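PDB 4MRT: tyrocidine synthase 3 from Brevibacillus parabrevis, which probably takes part in building the peptide antibiotic tyrocidine, activating amino acids with ATP and holding them on carrier domains such as this peptidyl carrier protein. Local coordinates for residues A[8-13]-A[31-36]; A[17-22]-A[71-76]; A[23-28]-A[48-53]; A[60-65]-A[77-82]. The protein carries 1 engineered substitution. All coordinates share one frame; numbering follows the deposited sequence.

In the fold
From the N terminus, residues 8-13 lead into helix 13-26, and contact 1 closes the first loop by joining them to residues 31-36, just past that helix. Before it closes, the chain opens contact 2 at residues 17-22 and contact 3 at residues 23-28, so contact 1 crosses both. Contact 3 ties the end of helix 13-26 to helix 44-58 and is nested inside the longer loop of contact 2, which brings helix 73-81 back onto helix 13-26. Contact 4 opens at residues 60-65 and closes at 77-82, crossing contact 2 but following contacts 1 and 3 in series. Together they fasten the leading segment, the three longer helices and the approach to helix 64-69.

Contact 1 of 4, residues A[8-13]-A[31-36]; sequences VAPTNA and IGILDN
I33 meets the N-terminal segment with every carbon of its side chain. CB stands 4.0 Å from V8 O. CG1, placed between the backbone N and the carbonyl carbon (chi1 59°), lies 3.7 Å from V8 CG1, and CD1 continues along the same methyl toward A9 O. The other branch goes to P10, where I33 CG2 comes within 3.7 Å of P10 CA and packs against the ring carbons. An alanine in place of I33 keeps CB but lacks both branches, and would probably open a gap between V8 and the P10 ring. Alongside this packing, I33 N gives a 2.8 Å hydrogen bond to V8 O; the N-H approaches in the carbonyl plane, bent to 147° at the hydrogen. V8 CG2 has its own partner, L34 CD2, at 3.5 Å. A water then joins three groups, accepting from V8 N and L34 N and donating to D35 OD1. The second carboxylate oxygen, D35 OD2, takes the N-H of G32 at 2.8 Å from above the carboxylate plane, a bond that spans the type I turn from G32 to D35. The turn also packs on helix 73-81, with I33 on I73 and L34 on K74. The leading segment of this carrier domain is thus laid across the loop that follows helix 13-26. The chemistry is of two kinds: a direct backbone bond flanked by aliphatic branches, and a water-mediated link through D35, whose carboxylate is likely to stabilise the turn by accepting from both G32 and the water.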
loop_
_atom_site.group_PDB
_atom_site.type_symbol
_atom_site.label_atom_id
_atom_site.label_comp_id
_atom_site.label_asym_id
_atom_site.label_seq_id
_atom_site.Cartn_x
_atom_site.Cartn_y
_atom_site.Cartn_z
ATOM N N VAL A 8 14.117 -20.423 -9.093
ATOM C CA VAL A 8 14.107 -21.809 -8.636
ATOM C C VAL A 8 12.755 -22.432 -8.948
ATOM O O VAL A 8 11.718 -21.978 -8.469
ATOM C CB VAL A 8 14.428 -21.934 -7.113
ATOM C CG1 VAL A 8 14.514 -23.392 -6.691
ATOM C CG2 VAL A 8 15.713 -21.189 -6.777
ATOM N N ALA A 9 12.763 -23.502 -9.745
ATOM C CA ALA A 9 11.516 -24.140 -10.163
ATOM C C ALA A 9 10.908 -24.804 -8.944
ATOM O O ALA A 9 11.654 -25.206 -8.052
ATOM C CB ALA A 9 11.781 -25.177 -11.254
ATOM N N PRO A 10 9.564 -24.908 -8.887
ATOM C CA PRO A 10 8.910 -25.645 -7.810
ATOM C C PRO A 10 9.339 -27.109 -7.730
ATOM O O PRO A 10 9.567 -27.752 -8.774
ATOM C CB PRO A 10 7.429 -25.547 -8.154
ATOM C CG PRO A 10 7.296 -24.290 -8.957
ATOM C CD PRO A 10 8.622 -24.037 -9.616
ATOM N N THR A 11 9.438 -27.616 -6.502
ATOM C CA THR A 11 9.981 -28.945 -6.231
ATOM C C THR A 11 8.951 -29.925 -5.655
ATOM O O THR A 11 9.272 -31.087 -5.399
ATOM C CB THR A 11 11.138 -28.844 -5.218
ATOM O OG1 THR A 11 10.627 -28.422 -3.946
ATOM C CG2 THR A 11 12.187 -27.849 -5.700
ATOM N N ASN A 12 7.728 -29.462 -5.427
ATOM C CA ASN A 12 6.662 -30.322 -4.892
ATOM C C ASN A 12 5.290 -29.751 -5.218
ATOM O O ASN A 12 5.186 -28.642 -5.755
ATOM C CB ASN A 12 6.826 -30.571 -3.377
ATOM C CG ASN A 12 6.573 -29.330 -2.528
ATOM O OD1 ASN A 12 5.493 -28.724 -2.570
ATOM N ND2 ASN A 12 7.554 -28.978 -1.710
ATOM N N ALA A 13 4.243 -30.510 -4.898
ATOM C CA ALA A 13 2.880 -30.164 -5.311
ATOM C C ALA A 13 2.363 -28.865 -4.678
ATOM O O ALA A 13 1.591 -28.133 -5.298
ATOM C CB ALA A 13 1.929 -31.311 -5.000
ATOM N N ILE A 31 6.824 -18.274 -12.056
ATOM C CA ILE A 31 7.360 -17.714 -10.802
ATOM C C ILE A 31 8.245 -18.756 -10.118
ATOM O O ILE A 31 7.844 -19.888 -9.973
ATOM C CB ILE A 31 6.213 -17.257 -9.856
ATOM C CG1 ILE A 31 5.384 -16.151 -10.532
ATOM C CG2 ILE A 31 6.763 -16.767 -8.511
ATOM C CD1 ILE A 31 4.070 -15.817 -9.835
ATOM N N GLY A 32 9.445 -18.367 -9.704
ATOM C CA GLY A 32 10.307 -19.238 -8.908
ATOM C C GLY A 32 9.902 -19.237 -7.436
ATOM O O GLY A 32 9.142 -18.365 -6.988
ATOM N N ILE A 33 10.420 -20.191 -6.669
ATOM C CA ILE A 33 9.951 -20.374 -5.302
ATOM C C ILE A 33 10.713 -19.500 -4.312
ATOM O O ILE A 33 10.392 -19.486 -3.127
ATOM C CB ILE A 33 9.986 -21.864 -4.856
ATOM C CG1 ILE A 33 11.402 -22.442 -4.952
ATOM C CG2 ILE A 33 9.006 -22.671 -5.687
ATOM C CD1 ILE A 33 11.587 -23.757 -4.226
ATOM N N LEU A 34 11.737 -18.800 -4.800
ATOM C CA LEU A 34 12.462 -17.818 -4.021
ATOM C C LEU A 34 12.111 -16.374 -4.459
ATOM O O LEU A 34 12.746 -15.432 -4.017
ATOM C CB LEU A 34 13.972 -18.054 -4.179
ATOM C CG LEU A 34 14.766 -18.867 -3.154
ATOM C CD1 LEU A 34 13.996 -20.000 -2.484
ATOM C CD2 LEU A 34 16.040 -19.368 -3.787
ATOM N N ASP A 35 11.148 -16.209 -5.364
ATOM C CA ASP A 35 10.793 -14.879 -5.868
ATOM C C ASP A 35 10.051 -14.152 -4.746
ATOM O O ASP A 35 9.133 -14.689 -4.133
ATOM C CB ASP A 35 9.876 -14.928 -7.095
ATOM C CG ASP A 35 10.571 -15.445 -8.363
ATOM O OD1 ASP A 35 11.800 -15.635 -8.373
ATOM O OD2 ASP A 35 9.852 -15.660 -9.376
ATOM N N ASN A 36 10.451 -12.940 -4.476
ATOM C CA ASN A 36 9.730 -12.131 -3.498
ATOM C C ASN A 36 8.408 -11.603 -4.066
ATOM O O ASN A 36 8.408 -10.866 -5.038
ATOM C CB ASN A 36 10.596 -10.981 -3.024
ATOM C CG ASN A 36 9.911 -10.160 -1.952
ATOM O OD1 ASN A 36 8.754 -9.821 -2.083
ATOM N ND2 ASN A 36 10.617 -9.878 -0.874
HETATM O O HOH W 1 13.138 -18.073 -7.430
#

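Contact 2 of 4, residues A[17-22]-A[71-76]; sequences KLAEIW and PTIKAL
L18 O accepts the backbone N-H of W22 at 2.8 Å, a helical bond that sets these two residues one turn apart on helix 13-26, both turned toward residues 71-76. The indole receives I73 over its face: I73 CG1 stands 3.7 Å from the centroid of the six-membered ring and 7° off the normal, a CH-pi contact almost squarely centred. With CG1 anti to its carbonyl carbon (chi1 -77°), I73 sends that branch to the indole while CG2 turns to L18, 4.1 Å from L18 CB. I73 CD1 reaches past the ring and touches A19 CA at 3.6 Å. At the ring edge, W22 CH2 lies 3.5 Å from P71 O, and L76 CD2 lies near the plane beside NE1. A leucine in place of W22 would probably leave I73 CG1 without a flat surface to lie on and the P71 carbonyl without its aromatic edge. One turn earlier on the helix, L18 crosses L76 at about a right angle, its CD1 coming 3.8 Å from L76 C. T72 is the N-cap of helix 73-81, and its OG1 accepts a weak bond from A75 N. Around the indole, F37 adds an edge-to-face ring, and V50 of helix 44-58 also packs on it, so W22 sits where three helices of the carrier-domain bundle converge. No hydrogen bond joins the two segments, and W22 NE1 is buried without a partner; the docking of helix 73-81 on helix 13-26 therefore rests on aliphatic and CH-pi contacts, at the cost of one unsatisfied indole N-H.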
loop_
_atom_site.group_PDB
_atom_site.type_symbol
_atom_site.label_atom_id
_atom_site.label_comp_id
_atom_site.label_asym_id
_atom_site.label_seq_id
_atom_site.Cartn_x
_atom_site.Cartn_y
_atom_site.Cartn_z
ATOM N N LYS A 17 1.353 -25.499 -6.815
ATOM C CA LYS A 17 0.006 -24.985 -6.685
ATOM C C LYS A 17 0.004 -23.515 -6.238
ATOM O O LYS A 17 -0.674 -22.677 -6.827
ATOM C CB LYS A 17 -0.779 -25.851 -5.691
ATOM C CG LYS A 17 -2.231 -25.471 -5.512
ATOM C CD LYS A 17 -2.912 -25.338 -6.868
ATOM C CE LYS A 17 -4.364 -25.789 -6.846
ATOM N NZ LYS A 17 -4.691 -26.568 -8.077
ATOM N N LEU A 18 0.794 -23.212 -5.214
ATOM C CA LEU A 18 0.980 -21.845 -4.768
ATOM C C LEU A 18 1.526 -20.957 -5.877
ATOM O O LEU A 18 1.157 -19.781 -5.977
ATOM C CB LEU A 18 1.923 -21.811 -3.563
ATOM C CG LEU A 18 1.310 -22.337 -2.272
ATOM C CD1 LEU A 18 2.324 -22.297 -1.135
ATOM C CD2 LEU A 18 0.050 -21.561 -1.916
ATOM N N ALA A 19 2.410 -21.517 -6.702
ATOM C CA ALA A 19 2.915 -20.795 -7.868
ATOM C C ALA A 19 1.774 -20.513 -8.815
ATOM O O ALA A 19 1.709 -19.427 -9.381
ATOM C CB ALA A 19 4.018 -21.567 -8.571
ATOM N N GLU A 20 0.853 -21.471 -8.957
ATOM C CA GLU A 20 -0.265 -21.317 -9.893
ATOM C C GLU A 20 -1.216 -20.265 -9.347
ATOM O O GLU A 20 -1.733 -19.421 -10.080
ATOM C CB GLU A 20 -1.025 -22.634 -10.142
ATOM C CG GLU A 20 -0.226 -23.868 -10.600
ATOM C CD GLU A 20 1.033 -23.598 -11.432
ATOM O OE1 GLU A 20 0.994 -22.747 -12.352
ATOM O OE2 GLU A 20 2.070 -24.281 -11.194
ATOM N N ILE A 21 -1.444 -20.321 -8.047
ATOM C CA ILE A 21 -2.234 -19.300 -7.386
ATOM C C ILE A 21 -1.621 -17.891 -7.574
ATOM O O ILE A 21 -2.320 -16.942 -7.937
ATOM C CB ILE A 21 -2.398 -19.619 -5.890
ATOM C CG1 ILE A 21 -3.322 -20.827 -5.727
ATOM C CG2 ILE A 21 -2.959 -18.414 -5.156
ATOM C CD1 ILE A 21 -3.348 -21.445 -4.341
ATOM N N TRP A 22 -0.324 -17.771 -7.341
ATOM C CA TRP A 22 0.365 -16.481 -7.444
ATOM C C TRP A 22 0.341 -15.956 -8.887
ATOM O O TRP A 22 0.118 -14.767 -9.125
ATOM C CB TRP A 22 1.822 -16.615 -7.012
ATOM C CG TRP A 22 2.075 -16.578 -5.547
ATOM C CD1 TRP A 22 1.253 -17.009 -4.548
ATOM C CD2 TRP A 22 3.276 -16.115 -4.911
ATOM N NE1 TRP A 22 1.858 -16.813 -3.325
ATOM C CE2 TRP A 22 3.098 -16.267 -3.520
ATOM C CE3 TRP A 22 4.482 -15.574 -5.386
ATOM C CZ2 TRP A 22 4.090 -15.902 -2.592
ATOM C CZ3 TRP A 22 5.463 -15.222 -4.460
ATOM C CH2 TRP A 22 5.255 -15.383 -3.092
ATOM N N PRO A 71 7.835 -13.624 2.124
ATOM C CA PRO A 71 7.038 -13.491 0.895
ATOM C C PRO A 71 7.576 -14.300 -0.277
ATOM O O PRO A 71 7.795 -13.744 -1.369
ATOM C CB PRO A 71 7.159 -12.009 0.573
ATOM C CG PRO A 71 8.535 -11.686 1.004
ATOM C CD PRO A 71 8.799 -12.519 2.239
ATOM N N THR A 72 7.816 -15.583 -0.032
ATOM C CA THR A 72 8.268 -16.520 -1.063
ATOM C C THR A 72 7.387 -17.754 -0.982
ATOM O O THR A 72 6.836 -18.100 0.079
ATOM C CB THR A 72 9.759 -16.940 -0.904
ATOM O OG1 THR A 72 9.953 -17.553 0.376
ATOM C CG2 THR A 72 10.720 -15.763 -1.051
ATOM N N ILE A 73 7.208 -18.397 -2.137
ATOM C CA ILE A 73 6.468 -19.638 -2.237
ATOM C C ILE A 73 7.052 -20.750 -1.361
ATOM O O ILE A 73 6.309 -21.524 -0.758
ATOM C CB ILE A 73 6.405 -20.103 -3.719
ATOM C CG1 ILE A 73 5.352 -19.266 -4.467
ATOM C CG2 ILE A 73 6.045 -21.587 -3.799
ATOM C CD1 ILE A 73 5.517 -19.272 -5.971
ATOM N N LYS A 74 8.368 -20.847 -1.298
ATOM C CA LYS A 74 9.006 -21.880 -0.492
ATOM C C LYS A 74 8.572 -21.746 0.963
ATOM O O LYS A 74 8.065 -22.717 1.571
ATOM C CB LYS A 74 10.522 -21.778 -0.596
ATOM C CG LYS A 74 11.240 -22.961 0.030
ATOM C CD LYS A 74 12.740 -22.794 0.024
ATOM C CE LYS A 74 13.341 -23.924 0.830
ATOM N NZ LYS A 74 14.805 -23.865 0.783
ATOM N N ALA A 75 8.724 -20.531 1.505
ATOM C CA ALA A 75 8.324 -20.280 2.888
ATOM C C ALA A 75 6.846 -20.547 3.087
ATOM O O ALA A 75 6.458 -21.222 4.050
ATOM C CB ALA A 75 8.675 -18.869 3.309
ATOM N N LEU A 76 6.022 -20.033 2.170
ATOM C CA LEU A 76 4.580 -20.186 2.284
ATOM C C LEU A 76 4.103 -21.620 2.190
ATOM O O LEU A 76 3.170 -21.998 2.888
ATOM C CB LEU A 76 3.844 -19.360 1.236
ATOM C CG LEU A 76 2.960 -18.272 1.833
ATOM C CD1 LEU A 76 3.839 -17.163 2.396
ATOM C CD2 LEU A 76 1.996 -17.743 0.776
#

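Contact 3 of 4, residues A[23-28]-A[48-53]; sequences ERVLGV and MAVAAQ
V25 faces helix 44-58 and packs one methyl against it: V25 CG1 lies 4.0 Å from V50 CG2 and 4.2 Å from A49 CB. That branch is anti to the backbone N (chi1 168°), which carries it toward the A49 and V50 pair, while CG2 is left on the side of Q53. The V25 and V50 side chains meet at about a right angle. Farther along the surface, the Q53 side chain slides past V25 in the opposite direction and brings its amide to the edge of the R24 guanidinium, the two planes 30° apart; the bent R24 chain also lays its CD against the same amide. In the next shell, V50 is backed by W22, F37 and L67, and K46 packs on V25. Helix 13-26 gives way at G27, the first residue to leave helical geometry, with positive phi (64°), and V28 N bonds to E23 O at 3.3 Å. E23 OE1 in turn holds I31 N of the following loop. On helix 44-58, M48, A51 and A52 pack against the chain of another protein, in keeping with the role of the second long helix of the four-helix carrier-protein fold as a surface for partner enzymes.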
loop_
_atom_site.group_PDB
_atom_site.type_symbol
_atom_site.label_atom_id
_atom_site.label_comp_id
_atom_site.label_asym_id
_atom_site.label_seq_id
_atom_site.Cartn_x
_atom_site.Cartn_y
_atom_site.Cartn_z
ATOM N N GLU A 23 0.587 -16.853 -9.839
ATOM C CA GLU A 23 0.587 -16.513 -11.268
ATOM C C GLU A 23 -0.761 -15.966 -11.714
ATOM O O GLU A 23 -0.841 -14.995 -12.456
ATOM C CB GLU A 23 0.969 -17.748 -12.107
ATOM C CG GLU A 23 2.445 -18.086 -11.992
ATOM C CD GLU A 23 2.823 -19.422 -12.611
ATOM O OE1 GLU A 23 4.032 -19.739 -12.606
ATOM O OE2 GLU A 23 1.919 -20.144 -13.093
ATOM N N ARG A 24 -1.815 -16.603 -11.241
ATOM C CA ARG A 24 -3.175 -16.207 -11.551
ATOM C C ARG A 24 -3.553 -14.875 -10.886
ATOM O O ARG A 24 -4.244 -14.059 -11.487
ATOM C CB ARG A 24 -4.101 -17.349 -11.108
ATOM C CG ARG A 24 -5.477 -17.012 -10.563
ATOM C CD ARG A 24 -5.878 -18.115 -9.595
ATOM N NE ARG A 24 -5.704 -19.444 -10.202
ATOM C CZ ARG A 24 -5.475 -20.578 -9.534
ATOM N NH1 ARG A 24 -5.375 -20.590 -8.211
ATOM N NH2 ARG A 24 -5.340 -21.722 -10.196
ATOM N N VAL A 25 -3.102 -14.671 -9.645
ATOM C CA VAL A 25 -3.371 -13.433 -8.906
ATOM C C VAL A 25 -2.572 -12.287 -9.532
ATOM O O VAL A 25 -3.110 -11.221 -9.788
ATOM C CB VAL A 25 -3.106 -13.615 -7.384
ATOM C CG1 VAL A 25 -3.095 -12.279 -6.633
ATOM C CG2 VAL A 25 -4.168 -14.498 -6.768
ATOM N N LEU A 26 -1.306 -12.527 -9.836
ATOM C CA LEU A 26 -0.424 -11.493 -10.336
ATOM C C LEU A 26 -0.417 -11.292 -11.860
ATOM O O LEU A 26 0.108 -10.288 -12.344
ATOM C CB LEU A 26 0.995 -11.787 -9.880
ATOM C CG LEU A 26 1.216 -11.893 -8.376
ATOM C CD1 LEU A 26 2.582 -12.462 -8.079
ATOM C CD2 LEU A 26 1.031 -10.533 -7.731
ATOM N N GLY A 27 -0.964 -12.232 -12.624
ATOM C CA GLY A 27 -0.902 -12.151 -14.106
ATOM C C GLY A 27 0.513 -12.234 -14.636
ATOM O O GLY A 27 0.891 -11.509 -15.566
ATOM N N VAL A 28 1.329 -13.088 -14.019
ATOM C CA VAL A 28 2.709 -13.257 -14.457
ATOM C C VAL A 28 2.981 -14.745 -14.478
ATOM O O VAL A 28 2.414 -15.500 -13.689
ATOM C CB VAL A 28 3.765 -12.482 -13.596
ATOM C CG1 VAL A 28 3.148 -11.287 -12.873
ATOM C CG2 VAL A 28 4.486 -13.380 -12.603
ATOM N N MET A 48 -4.219 -10.348 -0.169
ATOM C CA MET A 48 -5.502 -10.803 0.422
ATOM C C MET A 48 -6.083 -11.909 -0.454
ATOM O O MET A 48 -6.553 -12.901 0.056
ATOM C CB MET A 48 -6.589 -9.720 0.500
ATOM C CG MET A 48 -6.272 -8.403 1.186
ATOM S SD MET A 48 -5.634 -8.599 2.845
ATOM C CE MET A 48 -3.904 -8.524 2.434
ATOM N N ALA A 49 -6.113 -11.660 -1.761
ATOM C CA ALA A 49 -6.534 -12.653 -2.732
ATOM C C ALA A 49 -5.694 -13.914 -2.610
ATOM O O ALA A 49 -6.243 -15.014 -2.678
ATOM C CB ALA A 49 -6.443 -12.104 -4.144
ATOM N N VAL A 50 -4.381 -13.779 -2.432
ATOM C CA VAL A 50 -3.541 -14.964 -2.203
ATOM C C VAL A 50 -3.984 -15.748 -0.970
ATOM O O VAL A 50 -4.102 -16.975 -1.045
ATOM C CB VAL A 50 -2.031 -14.650 -2.117
ATOM C CG1 VAL A 50 -1.229 -15.851 -1.596
ATOM C CG2 VAL A 50 -1.506 -14.233 -3.470
ATOM N N ALA A 51 -4.208 -15.056 0.151
ATOM C CA ALA A 51 -4.643 -15.687 1.397
ATOM C C ALA A 51 -6.041 -16.323 1.297
ATOM O O ALA A 51 -6.288 -17.408 1.841
ATOM C CB ALA A 51 -4.601 -14.672 2.535
ATOM N N ALA A 52 -6.957 -15.662 0.598
ATOM C CA ALA A 52 -8.277 -16.257 0.338
ATOM C C ALA A 52 -8.185 -17.604 -0.432
ATOM O O ALA A 52 -8.878 -18.574 -0.098
ATOM C CB ALA A 52 -9.165 -15.279 -0.407
ATOM N N GLN A 53 -7.326 -17.661 -1.441
ATOM C CA GLN A 53 -7.216 -18.863 -2.267
ATOM C C GLN A 53 -6.448 -19.985 -1.567
ATOM O O GLN A 53 -6.664 -21.157 -1.878
ATOM C CB GLN A 53 -6.580 -18.549 -3.618
ATOM C CG GLN A 53 -7.140 -17.280 -4.213
ATOM C CD GLN A 53 -7.188 -17.254 -5.712
ATOM O OE1 GLN A 53 -7.868 -16.411 -6.296
ATOM N NE2 GLN A 53 -6.469 -18.160 -6.349
#

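Contact 4 of 4, residues A[60-65]-A[77-82]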
loop_
_atom_site.group_PDB
_atom_site.type_symbol
_atom_site.label_atom_id
_atom_site.label_comp_id
_atom_site.label_asym_id
_atom_site.label_seq_id
_atom_site.Cartn_x
_atom_site.Cartn_y
_atom_site.Cartn_z
ATOM N N VAL A 60 -6.458 -23.668 5.168
ATOM C CA VAL A 60 -5.454 -23.093 6.058
ATOM C C VAL A 60 -5.595 -21.568 6.087
ATOM O O VAL A 60 -5.698 -20.910 5.049
ATOM C CB VAL A 60 -4.014 -23.477 5.642
ATOM C CG1 VAL A 60 -2.983 -22.792 6.545
ATOM C CG2 VAL A 60 -3.832 -24.988 5.673
ATOM N N GLU A 61 -5.602 -21.035 7.297
ATOM C CA GLU A 61 -5.659 -19.606 7.539
ATOM C C GLU A 61 -4.250 -19.072 7.378
ATOM O O GLU A 61 -3.373 -19.396 8.172
ATOM C CB GLU A 61 -6.142 -19.336 8.966
ATOM C CG GLU A 61 -6.758 -17.964 9.164
ATOM C CD GLU A 61 -8.267 -17.973 8.980
ATOM O OE1 GLU A 61 -8.956 -17.240 9.725
ATOM O OE2 GLU A 61 -8.768 -18.712 8.099
ATOM N N LEU A 62 -4.021 -18.280 6.335
ATOM C CA LEU A 62 -2.715 -17.655 6.131
ATOM C C LEU A 62 -2.748 -16.240 6.704
ATOM O O LEU A 62 -3.266 -15.329 6.055
ATOM C CB LEU A 62 -2.372 -17.612 4.641
ATOM C CG LEU A 62 -1.073 -16.943 4.204
ATOM C CD1 LEU A 62 0.097 -17.529 4.970
ATOM C CD2 LEU A 62 -0.863 -17.097 2.704
ATOM N N PRO A 63 -2.189 -16.040 7.917
ATOM C CA PRO A 63 -2.188 -14.672 8.424
ATOM C C PRO A 63 -1.376 -13.785 7.487
ATOM O O PRO A 63 -0.362 -14.202 6.929
ATOM C CB PRO A 63 -1.534 -14.803 9.809
ATOM C CG PRO A 63 -1.674 -16.257 10.167
ATOM C CD PRO A 63 -1.503 -16.953 8.846
ATOM N N LEU A 64 -1.851 -12.575 7.266
ATOM C CA LEU A 64 -1.204 -11.702 6.314
ATOM C C LEU A 64 0.204 -11.359 6.726
ATOM O O LEU A 64 1.082 -11.256 5.869
ATOM C CB LEU A 64 -2.034 -10.457 6.064
ATOM C CG LEU A 64 -3.102 -10.605 4.975
ATOM C CD1 LEU A 64 -2.491 -11.038 3.654
ATOM C CD2 LEU A 64 -4.220 -11.559 5.358
ATOM N N LYS A 65 0.422 -11.197 8.029
ATOM C CA LYS A 65 1.734 -10.861 8.560
ATOM C C LYS A 65 2.772 -11.926 8.193
ATOM O O LYS A 65 3.931 -11.610 7.984
ATOM C CB LYS A 65 1.688 -10.640 10.089
ATOM C CG LYS A 65 1.617 -11.911 10.930
ATOM C CD LYS A 65 1.070 -11.677 12.334
ATOM C CE LYS A 65 1.858 -10.603 13.071
ATOM N NZ LYS A 65 1.691 -10.689 14.554
ATOM N N ALA A 77 4.688 -22.371 1.254
ATOM C CA ALA A 77 4.455 -23.812 1.131
ATOM C C ALA A 77 4.756 -24.514 2.460
ATOM O O ALA A 77 3.945 -25.310 2.939
ATOM C CB ALA A 77 5.310 -24.402 0.016
ATOM N N GLN A 78 5.910 -24.195 3.053
ATOM C CA GLN A 78 6.314 -24.756 4.348
ATOM C C GLN A 78 5.219 -24.552 5.369
ATOM O O GLN A 78 4.711 -25.510 5.921
ATOM C CB GLN A 78 7.612 -24.118 4.846
ATOM N N TYR A 79 4.846 -23.282 5.574
ATOM C CA TYR A 79 3.771 -22.880 6.489
ATOM C C TYR A 79 2.455 -23.609 6.203
ATOM O O TYR A 79 1.815 -24.114 7.105
ATOM C CB TYR A 79 3.548 -21.361 6.388
ATOM C CG TYR A 79 2.597 -20.793 7.418
ATOM C CD1 TYR A 79 1.220 -20.715 7.171
ATOM C CD2 TYR A 79 3.075 -20.322 8.647
ATOM C CE1 TYR A 79 0.342 -20.191 8.128
ATOM C CE2 TYR A 79 2.216 -19.794 9.602
ATOM C CZ TYR A 79 0.855 -19.729 9.344
ATOM O OH TYR A 79 0.011 -19.210 10.309
ATOM N N VAL A 80 2.052 -23.640 4.938
ATOM C CA VAL A 80 0.804 -24.289 4.538
ATOM C C VAL A 80 0.848 -25.802 4.770
ATOM O O VAL A 80 -0.103 -26.375 5.313
ATOM C CB VAL A 80 0.470 -23.995 3.058
ATOM C CG1 VAL A 80 -0.606 -24.930 2.536
ATOM C CG2 VAL A 80 0.030 -22.543 2.904
ATOM N N ALA A 81 1.946 -26.440 4.358
ATOM C CA ALA A 81 2.084 -27.886 4.505
ATOM C C ALA A 81 1.951 -28.269 5.975
ATOM O O ALA A 81 1.105 -29.092 6.327
ATOM C CB ALA A 81 3.409 -28.366 3.946
ATOM N N THR A 82 2.763 -27.652 6.828
ATOM C CA THR A 82 2.685 -27.905 8.265
ATOM C C THR A 82 1.457 -27.222 8.884
ATOM O O THR A 82 1.571 -26.147 9.472
ATOM C CB THR A 82 3.981 -27.492 9.012
ATOM O OG1 THR A 82 3.787 -27.675 10.419
ATOM C CG2 THR A 82 4.388 -26.036 8.756
HETATM O O HOH W 2 -2.543 -20.304 10.651
#
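Y79 lies across L62 and P63, its ring reaching from helix 73-81 over the segment that leads into helix 64-69. With CG anti to the backbone N (chi1 -172°), the tyrosine extends toward that segment and brings CD1 within 4.0 Å of L62 CD1. Its outer end meets proline: P63 CD is 3.7 Å from Y79 CZ and closer still, at 3.1 Å, to Y79 OH. At the ring edge E61 O lies in plane, 3.8 Å from Y79 CE1. The same carbonyl oxygen accepts from a water at 2.8 Å, and that water is also hydrogen-bonded to Y79 OH at 2.8 Å, so the water bridges the hydroxyl to the backbone, with no direct hydrogen bond between them. In this helical bundle the last helix packs here on the connection between the second and third. P63, at the N-cap of helix 64-69, precedes K65, one of the residues lining the coenzyme A pocket. Towards the interior, V60 CG2 approaches V80 O at 4.0 Å, while the V80 side chain packs on V54 and Y58 of helix 44-58. Y79 has a further partner in R83, which makes a cation-pi contact with its ring.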